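Local coordinates for protein endo-1,3-beta-glucanase, family GH16 (Zobellia galactanivorans, PDB 4BPZ) that probably hydrolyses internal beta-1,3-glucosidic bonds of laminarin-type glucans, through its glycoside hydrolase family 16 catalytic domain, which also carries a calcium ion, at residues A[216-219]-A[220-224]. The protein carries 1 engineered substitution. Residues are numbered along the deposited sequence; the frame is centred on the assembly and turned at random.
Sequences TPYN and APHYL
The loop that leads into strand 222-230 of the GH16 beta-sandwich bends so that His222, at the start of the strand, comes against Pro217 and Tyr218. An ST turn shapes the first half: Thr216 OG1 accepts from Tyr218 N at 2.9 Å, and the same oxygen also meets Ser213 O in a hydrogen bond. Beyond the turn the Tyr218 ring comes up beside the imidazole, its CD1 3.7 Å from His222 NE2. The two rings lie obliquely, planes 32° apart and centroids 5.6 Å from each other. The far end of Tyr218 is tied down elsewhere: OH hydrogen-bonds the backbone O of Ser142, an engineered residue that lines the glycan pocket, and Trp162 meets the tyrosine ring edge-to-face; Trp193 does the same for His222. With CG anti to its own carbonyl carbon (chi1 -79°), the imidazole points back toward the loop and presents its edge to two backbone carbonyls. One is Ala220 O, which takes a weak but fairly straight hydrogen bond from His222 ND1, 3.3 Å long with an angle of 166° at the hydrogen. The other is Pro217 O, lying in the ring plane only 3.1 Å from the carbon His222 CE1.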
loop_
_atom_site.group_PDB
_atom_site.type_symbol
_atom_site.label_atom_id
_atom_site.label_comp_id
_atom_site.label_asym_id
_atom_site.label_seq_id
_atom_site.Cartn_x
_atom_site.Cartn_y
_atom_site.Cartn_z
ATOM N N THR A 216 7.014 -19.113 -6.451
ATOM C CA THR A 216 6.661 -17.892 -5.689
ATOM C C THR A 216 5.121 -17.688 -5.769
ATOM O O THR A 216 4.539 -18.158 -6.692
ATOM C CB THR A 216 7.146 -16.544 -6.452
ATOM O OG1 THR A 216 6.281 -16.201 -7.575
ATOM C CG2 THR A 216 8.471 -16.513 -6.835
ATOM N N PRO A 217 4.513 -16.933 -4.873
ATOM C CA PRO A 217 3.087 -16.587 -4.992
ATOM C C PRO A 217 2.807 -15.404 -5.911
ATOM O O PRO A 217 1.649 -14.721 -5.786
ATOM C CB PRO A 217 2.688 -16.325 -3.540
ATOM C CG PRO A 217 3.991 -15.870 -2.902
ATOM C CD PRO A 217 5.109 -16.584 -3.563
ATOM N N TYR A 218 3.595 -15.202 -6.919
ATOM C CA TYR A 218 3.498 -14.044 -7.805
ATOM C C TYR A 218 3.036 -14.443 -9.200
ATOM O O TYR A 218 3.399 -13.860 -10.198
ATOM C CB TYR A 218 4.807 -13.273 -7.879
ATOM C CG TYR A 218 5.293 -12.787 -6.508
ATOM C CD1 TYR A 218 4.560 -11.859 -5.806
ATOM C CD2 TYR A 218 6.458 -13.242 -5.937
ATOM C CE1 TYR A 218 5.001 -11.369 -4.582
ATOM C CE2 TYR A 218 6.891 -12.772 -4.728
ATOM C CZ TYR A 218 6.202 -11.844 -4.036
ATOM O OH TYR A 218 6.678 -11.318 -2.850
ATOM N N ASN A 219 2.168 -15.493 -9.270
ATOM C CA ASN A 219 1.590 -15.962 -10.563
ATOM C C ASN A 219 0.106 -16.147 -10.443
ATOM O O ASN A 219 -0.516 -16.857 -11.263
ATOM C CB ASN A 219 2.294 -17.244 -11.049
ATOM C CG ASN A 219 3.775 -16.943 -11.279
ATOM O OD1 ASN A 219 4.193 -16.282 -12.230
ATOM N ND2 ASN A 219 4.538 -17.390 -10.293
ATOM N N ALA A 220 -0.509 -15.514 -9.454
ATOM C CA ALA A 220 -1.917 -15.588 -9.186
ATOM C C ALA A 220 -2.367 -14.156 -8.810
ATOM O O ALA A 220 -1.528 -13.288 -8.566
ATOM C CB ALA A 220 -2.200 -16.571 -8.074
ATOM N N PRO A 221 -3.653 -13.904 -8.645
ATOM C CA PRO A 221 -4.078 -12.482 -8.548
ATOM C C PRO A 221 -3.614 -11.822 -7.294
ATOM O O PRO A 221 -3.624 -12.447 -6.216
ATOM C CB PRO A 221 -5.613 -12.557 -8.586
ATOM C CG PRO A 221 -5.879 -13.803 -9.510
ATOM C CD PRO A 221 -4.823 -14.799 -8.928
ATOM N N HIS A 222 -3.287 -10.555 -7.412
ATOM C CA HIS A 222 -3.027 -9.653 -6.247
ATOM C C HIS A 222 -3.958 -8.485 -6.339
ATOM O O HIS A 222 -4.523 -8.175 -7.369
ATOM C CB HIS A 222 -1.557 -9.137 -6.288
ATOM C CG HIS A 222 -0.525 -10.088 -5.806
ATOM N ND1 HIS A 222 -0.316 -11.375 -6.142
ATOM C CD2 HIS A 222 0.451 -9.727 -4.928
ATOM C CE1 HIS A 222 0.739 -11.836 -5.389
ATOM N NE2 HIS A 222 1.195 -10.813 -4.655
ATOM N N TYR A 223 -4.191 -7.840 -5.189
ATOM C CA TYR A 223 -4.876 -6.568 -5.110
ATOM C C TYR A 223 -3.984 -5.506 -4.534
ATOM O O TYR A 223 -2.983 -5.803 -3.860
ATOM C CB TYR A 223 -6.219 -6.665 -4.357
ATOM C CG TYR A 223 -6.111 -7.143 -2.954
ATOM C CD1 TYR A 223 -5.883 -6.250 -1.873
ATOM C CD2 TYR A 223 -6.199 -8.515 -2.641
ATOM C CE1 TYR A 223 -5.793 -6.703 -0.582
ATOM C CE2 TYR A 223 -6.110 -8.974 -1.347
ATOM C CZ TYR A 223 -5.940 -8.057 -0.316
ATOM O OH TYR A 223 -5.897 -8.541 0.976
ATOM N N LEU A 224 -4.315 -4.254 -4.795
ATOM C CA LEU A 224 -3.525 -3.098 -4.374
ATOM C C LEU A 224 -4.029 -2.570 -3.027
ATOM O O LEU A 224 -5.246 -2.566 -2.744
ATOM C CB LEU A 224 -3.673 -1.969 -5.404
ATOM C CG LEU A 224 -2.746 -0.762 -5.273
ATOM C CD1 LEU A 224 -1.307 -1.179 -5.644
ATOM C CD2 LEU A 224 -3.220 0.340 -6.240
#